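Local coordinates for MdbA (Actinomyces oris, PDB 4Z7X), which probably catalyses disulfide bond formation in exported proteins, as a thiol-disulfide oxidoreductase of the thioredoxin family linked to pilus assembly, at residues Gln34-Ser37 with Asp38-Thr42. Residues are numbered along the deposited sequence; the frame is centred on the assembly and turned at random. Where two conformers were deposited one is given.
Sequences QVLS and DASWT. With 3CX ((2S)-3-(cyclohexylamino)-2-hydroxypropane-1-sulfonic acid), chain C.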
loop_
_atom_site.group_PDB
_atom_site.type_symbol
_atom_site.label_atom_id
_atom_site.label_comp_id
_atom_site.label_asym_id
_atom_site.label_seq_id
_atom_site.Cartn_x
_atom_site.Cartn_y
_atom_site.Cartn_z
ATOM N N GLN A 34 -7.720 -10.347 3.572
ATOM C CA GLN A 34 -6.580 -10.777 2.770
ATOM C C GLN A 34 -5.244 -10.210 3.293
ATOM O O GLN A 34 -4.213 -10.439 2.707
ATOM C CB GLN A 34 -6.800 -10.478 1.272
ATOM C CG GLN A 34 -8.005 -11.198 0.661
ATOM C CD GLN A 34 -7.937 -11.329 -0.852
ATOM O OE1 GLN A 34 -7.078 -12.046 -1.378
ATOM N NE2 GLN A 34 -8.875 -10.661 -1.575
ATOM N N VAL A 35 -5.268 -9.466 4.397
ATOM C CA VAL A 35 -4.056 -8.919 4.993
ATOM C C VAL A 35 -3.302 -9.988 5.776
ATOM O O VAL A 35 -3.868 -10.821 6.466
ATOM C CB VAL A 35 -4.371 -7.636 5.824
ATOM C CG1 VAL A 35 -3.319 -7.354 6.881
ATOM C CG2 VAL A 35 -4.500 -6.428 4.850
ATOM N N LEU A 36 -1.994 -9.898 5.693
ATOM C CA LEU A 36 -1.088 -10.833 6.333
ATOM C C LEU A 36 -0.825 -10.463 7.792
ATOM O O LEU A 36 -1.229 -9.400 8.270
ATOM C CB LEU A 36 0.198 -10.900 5.539
ATOM C CG LEU A 36 0.088 -11.393 4.113
ATOM C CD1 LEU A 36 1.429 -11.341 3.460
ATOM C CD2 LEU A 36 -0.436 -12.801 4.043
ATOM N N SER A 37 -0.101 -11.339 8.490
ATOM C CA SER A 37 0.098 -11.206 9.922
ATOM C C SER A 37 0.959 -10.003 10.290
ATOM O O SER A 37 1.003 -9.602 11.453
ATOM C CB SER A 37 0.725 -12.483 10.484
ATOM O OG SER A 37 1.987 -12.734 9.903
ATOM N N ASP A 38 1.642 -9.428 9.284
ATOM C CA ASP A 38 2.448 -8.201 9.493
ATOM C C ASP A 38 1.779 -6.942 8.973
ATOM O O ASP A 38 2.424 -5.920 8.826
ATOM C CB ASP A 38 3.850 -8.344 8.919
ATOM C CG ASP A 38 3.865 -8.387 7.414
ATOM O OD1 ASP A 38 2.746 -8.519 6.824
ATOM O OD2 ASP A 38 4.982 -8.330 6.823
ATOM N N ALA A 39 0.476 -7.023 8.721
ATOM C CA ALA A 39 -0.344 -5.927 8.207
ATOM C C ALA A 39 -0.231 -5.657 6.699
ATOM O O ALA A 39 -0.938 -4.799 6.199
ATOM C CB ALA A 39 -0.152 -4.634 8.999
ATOM N N SER A 40 0.615 -6.417 5.996
ATOM C CA SER A 40 0.833 -6.151 4.582
ATOM C C SER A 40 -0.247 -6.837 3.740
ATOM O O SER A 40 -0.959 -7.763 4.195
ATOM C CB SER A 40 2.229 -6.623 4.107
ATOM O OG SER A 40 2.431 -8.037 4.230
ATOM N N TRP A 41 -0.334 -6.417 2.482
ATOM C CA TRP A 41 -1.096 -7.145 1.487
ATOM C C TRP A 41 -0.310 -7.214 0.209
ATOM O O TRP A 41 0.577 -6.389 -0.015
ATOM C CB TRP A 41 -2.487 -6.588 1.277
ATOM C CG TRP A 41 -2.632 -5.331 0.546
ATOM C CD1 TRP A 41 -3.022 -5.220 -0.747
ATOM C CD2 TRP A 41 -2.520 -3.974 1.048
ATOM N NE1 TRP A 41 -3.162 -3.903 -1.084
ATOM C CE2 TRP A 41 -2.848 -3.120 -0.008
ATOM C CE3 TRP A 41 -2.123 -3.409 2.261
ATOM C CZ2 TRP A 41 -2.848 -1.735 0.129
ATOM C CZ3 TRP A 41 -2.108 -2.030 2.398
ATOM C CH2 TRP A 41 -2.477 -1.211 1.343
ATOM N N THR A 42 -0.640 -8.185 -0.641
ATOM C CA THR A 42 0.232 -8.497 -1.758
ATOM C C THR A 42 -0.494 -8.713 -3.065
ATOM O O THR A 42 -1.675 -9.046 -3.068
ATOM C CB THR A 42 1.128 -9.739 -1.502
ATOM O OG1 THR A 42 0.331 -10.922 -1.494
ATOM C CG2 THR A 42 1.855 -9.629 -0.166
HETATM O OAA 3CX C . -2.894 -15.015 -8.334
HETATM O OAB 3CX C . -0.931 -13.780 -7.291
HETATM O OAC 3CX C . -1.955 -11.481 -5.379
HETATM O OAD 3CX C . -2.185 -15.202 -5.931
HETATM C CAE 3CX C . -6.156 -7.144 -2.730
HETATM C CAF 3CX C . -5.945 -8.166 -1.644
HETATM C CAG 3CX C . -6.395 -7.690 -4.132
HETATM C CAH 3CX C . -4.974 -9.250 -2.114
HETATM C CAI 3CX C . -5.470 -8.778 -4.624
HETATM C CAJ 3CX C . -4.260 -11.494 -4.904
HETATM C CAK 3CX C . -3.352 -13.112 -6.565
HETATM N NAL 3CX C . -3.916 -10.619 -3.767
HETATM C CAM 3CX C . -3.057 -12.353 -5.262
HETATM C CAN 3CX C . -4.520 -9.262 -3.566
HETATM S SAO 3CX C . -2.258 -14.277 -7.036
HETATM O O HOH W 1 -2.458 -10.248 0.599
#
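Leu36 N gives its hydrogen to Ser40 O in an almost perfectly straight bond of 2.8 Å (178° at the hydrogen), and Ala39 N, three residues on from Leu36, donates to Leu36 O at 3.0 Å from above the carbonyl plane, closing the turn. Asp38 braces the returning arm: its OD1 takes the hydroxyl of Ser40 OG on the syn lone pair at 2.7 Å and, from above the carboxylate plane, the backbone Ser40 N at 3.1 Å. The second of these closes an Asx turn, which suits aspartate, whose short side chain, with CG set between its own N and carbonyl carbon (chi1 69°), brings OD1 to the N-H two residues ahead. The other oxygen, OD2, forms a salt bridge with Arg191, so an alanine in place of Asp38 would probably leave Arg191 without this charged partner and Ser40 OG free to turn. Leu36 to Ala39 make a type I beta turn leading into strand 41-43, an edge strand of the thioredoxin-fold sheet. Further along, a water joins Gln34 O to Thr42 N. Valine's two branches let Val35 touch both arms of the packing, CG1 against the Ala39 backbone and CG2 at 4.1 Å from Trp41 CB, while the longer Leu36 carries CD1 to Ser40 OG and Thr42 CG2. In one of its two conformers, Gln34 lies along the cyclohexyl ring of the bound sulfonic acid.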